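Local coordinates for protein putative nucleotide sugar epimerase/ dehydratase (Bordetella bronchiseptica, PDB 2Q1S) that binds NAD(H) in a Rossmann fold and probably acts as a nucleotide-sugar epimerase or dehydratase in O-antigen biosynthesis of the lipopolysaccharide, at residues 122-127 / 180-185. Sequence-based numbering, arbitrary orientation.
Sequences DHENNT and PYSMSK. With NAI (1,4-dihydronicotinamide adenine dinucleotide), chain B.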
# COMPACT_ATOMS: atom_id res chain seq x y z
N ASP A 122 2.03 4.66 -11.72
CA ASP A 122 1.58 3.39 -11.24
C ASP A 122 0.60 3.59 -10.07
O ASP A 122 -0.46 2.99 -10.05
CB ASP A 122 2.73 2.51 -10.78
CG ASP A 122 2.21 1.21 -10.15
OD1 ASP A 122 1.88 0.29 -10.95
OD2 ASP A 122 2.09 1.13 -8.92
N HIS A 123 0.94 4.48 -9.15
CA HIS A 123 0.14 4.56 -7.95
C HIS A 123 -1.28 5.01 -8.31
O HIS A 123 -2.27 4.45 -7.80
CB HIS A 123 0.82 5.57 -7.01
CG HIS A 123 0.10 5.68 -5.71
ND1 HIS A 123 0.32 4.79 -4.68
CD2 HIS A 123 -0.85 6.54 -5.31
CE1 HIS A 123 -0.48 5.12 -3.67
NE2 HIS A 123 -1.23 6.14 -4.06
N GLU A 124 -1.36 6.04 -9.17
CA GLU A 124 -2.69 6.60 -9.55
C GLU A 124 -3.56 5.54 -10.19
O GLU A 124 -4.78 5.47 -9.91
CB GLU A 124 -2.48 7.75 -10.52
CG GLU A 124 -3.79 8.27 -11.09
CD GLU A 124 -4.68 8.99 -10.08
OE1 GLU A 124 -4.23 9.48 -9.02
OE2 GLU A 124 -5.88 9.14 -10.41
N ASN A 125 -2.96 4.68 -11.01
CA ASN A 125 -3.73 3.70 -11.81
C ASN A 125 -3.68 2.27 -11.33
O ASN A 125 -4.21 1.36 -12.00
CB ASN A 125 -3.23 3.82 -13.26
CG ASN A 125 -3.48 5.20 -13.81
OD1 ASN A 125 -4.62 5.59 -14.05
ND2 ASN A 125 -2.41 6.00 -13.95
N ASN A 126 -3.11 2.05 -10.13
CA ASN A 126 -2.88 0.70 -9.63
C ASN A 126 -3.15 0.54 -8.12
O ASN A 126 -3.48 -0.54 -7.66
CB ASN A 126 -1.47 0.24 -10.02
CG ASN A 126 -1.36 -1.25 -10.30
OD1 ASN A 126 -2.33 -2.02 -10.23
ND2 ASN A 126 -0.15 -1.65 -10.68
N THR A 127 -2.91 1.62 -7.34
CA THR A 127 -3.18 1.56 -5.91
C THR A 127 -4.43 2.36 -5.60
O THR A 127 -5.37 1.84 -4.96
CB THR A 127 -1.99 2.10 -5.07
OG1 THR A 127 -0.87 1.18 -5.18
CG2 THR A 127 -2.32 2.20 -3.57
N PRO A 180 7.01 -1.17 -8.34
CA PRO A 180 5.79 -0.56 -7.78
C PRO A 180 4.52 -1.30 -8.18
O PRO A 180 3.60 -1.39 -7.41
CB PRO A 180 5.86 0.89 -8.33
CG PRO A 180 7.36 1.13 -8.56
CD PRO A 180 7.83 -0.21 -9.10
N TYR A 181 4.47 -1.81 -9.41
CA TYR A 181 3.37 -2.68 -9.81
C TYR A 181 3.14 -3.79 -8.82
O TYR A 181 2.01 -4.04 -8.42
CB TYR A 181 3.69 -3.29 -11.19
CG TYR A 181 2.65 -4.27 -11.70
CD1 TYR A 181 2.70 -5.61 -11.38
CD2 TYR A 181 1.66 -3.84 -12.60
CE1 TYR A 181 1.77 -6.49 -11.87
CE2 TYR A 181 0.71 -4.73 -13.08
CZ TYR A 181 0.79 -6.04 -12.70
OH TYR A 181 -0.14 -6.93 -13.21
N SER A 182 4.18 -4.52 -8.47
CA SER A 182 4.00 -5.67 -7.57
C SER A 182 3.45 -5.22 -6.20
O SER A 182 2.60 -5.89 -5.60
CB SER A 182 5.32 -6.46 -7.42
OG SER A 182 6.32 -5.73 -6.72
N MET A 183 3.95 -4.08 -5.74
CA MET A 183 3.46 -3.54 -4.46
C MET A 183 2.00 -3.13 -4.58
O MET A 183 1.20 -3.43 -3.72
CB MET A 183 4.33 -2.35 -4.02
CG MET A 183 5.75 -2.84 -3.67
SD MET A 183 6.75 -1.52 -2.88
CE MET A 183 6.91 -0.34 -4.24
N SER A 184 1.66 -2.42 -5.65
CA SER A 184 0.24 -2.04 -5.84
C SER A 184 -0.69 -3.24 -5.86
O SER A 184 -1.79 -3.20 -5.29
CB SER A 184 0.10 -1.32 -7.16
OG SER A 184 0.60 0.01 -7.07
N LYS A 185 -0.26 -4.34 -6.50
CA LYS A 185 -1.14 -5.52 -6.55
C LYS A 185 -1.37 -6.07 -5.14
O LYS A 185 -2.48 -6.40 -4.76
CB LYS A 185 -0.57 -6.63 -7.48
CG LYS A 185 -0.46 -6.23 -8.95
CD LYS A 185 -1.68 -5.55 -9.49
CE LYS A 185 -2.93 -6.43 -9.44
NZ LYS A 185 -4.13 -5.75 -10.10
PA NAI B . -4.41 -4.55 -19.38
O1A NAI B . -3.42 -3.45 -19.24
O2A NAI B . -4.80 -5.03 -20.79
O5B NAI B . -5.70 -4.25 -18.59
C5B NAI B . -5.83 -3.25 -17.57
C4B NAI B . -6.89 -2.24 -17.94
O4B NAI B . -6.96 -1.25 -16.92
C3B NAI B . -6.54 -1.51 -19.27
O3B NAI B . -7.66 -1.57 -20.16
C2B NAI B . -6.33 -0.07 -18.82
O2B NAI B . -6.68 0.98 -19.77
C1B NAI B . -7.22 0.01 -17.58
N9A NAI B . -6.92 1.11 -16.68
C8A NAI B . -5.68 1.59 -16.34
N7A NAI B . -5.83 2.57 -15.46
C5A NAI B . -7.15 2.76 -15.19
C6A NAI B . -7.98 3.64 -14.36
N6A NAI B . -7.46 4.59 -13.56
N1A NAI B . -9.34 3.51 -14.37
C2A NAI B . -9.89 2.56 -15.18
N3A NAI B . -9.23 1.70 -15.97
C4A NAI B . -7.85 1.74 -16.02
O3 NAI B . -3.72 -5.76 -18.60
PN NAI B . -4.32 -7.23 -18.24
O1N NAI B . -3.30 -8.23 -18.43
O2N NAI B . -5.69 -7.29 -18.88
O5D NAI B . -4.61 -7.04 -16.63
C5D NAI B . -5.93 -7.19 -16.07
C4D NAI B . -5.75 -7.42 -14.57
O4D NAI B . -5.10 -8.65 -14.37
C3D NAI B . -4.81 -6.40 -13.92
O3D NAI B . -5.37 -6.06 -12.64
C2D NAI B . -3.51 -7.13 -13.78
O2D NAI B . -2.71 -6.60 -12.69
C1D NAI B . -3.97 -8.54 -13.49
N1N NAI B . -2.99 -9.55 -13.82
C2N NAI B . -2.70 -9.90 -15.11
C3N NAI B . -1.77 -10.90 -15.39
C7N NAI B . -1.42 -11.29 -16.82
O7N NAI B . -0.62 -12.19 -16.99
N7N NAI B . -2.05 -10.63 -17.82
C4N NAI B . -1.16 -11.62 -14.33
C5N NAI B . -1.52 -11.26 -13.00
C6N NAI B . -2.46 -10.25 -12.78
O HOH W 1 -4.53 -2.30 -6.01
O HOH W 2 -4.39 -3.18 -8.84
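With chi1 at 175°, D122 swings CG anti to the backbone N and reaches S184. The hydroxyl of S184, turned beside its own backbone N, faces back to meet it. S184 OG donates to D122 OD2 at 2.6 Å, on the syn side of the carboxylate. T127 OG1 lies 2.7 Å from S184 OG, probably as a second hydrogen bond. The other carboxylate oxygen, D122 OD1, accepts a nearly straight bond from N126 ND2 (2.8 Å, 174°). This bond lies in the amide plane and fixes the flip of the amide. N126 CG then packs on S184 CB at 3.5 Å. N126 ND2 comes 3.4 Å from Y181 CD2, with amide and ring planes oblique.

The amide oxygen N126 OD1 accepts from T108 OG1 and probably from a water that also accepts from K185 NZ. N126 is thus a probable second-shell link to the cofactor lysine. Y181 OH lies 2.6 Å from NADH O2D, and K185 NZ hydrogen-bonds O2D and O3D of the same nicotinamide ribose. With the water and S149 O, NZ has four acceptors for three protons, so two bonds probably share one. Y181 and K185 form the YxxxK motif of short-chain dehydrogenases/reductases. K185 CG lies over one face of the Y181 ring. At the adenine end, N125 OD1 accepts from NADH N6A at 3.1 Å.

The segments of helices 119-126 and 180-199 run roughly parallel, at 32°. Helix 112-117 touches D122, P180 and Y181. S149, whose backbone O meets K185, lies on strand 145-151, while H123 meets H123 of the second subunit.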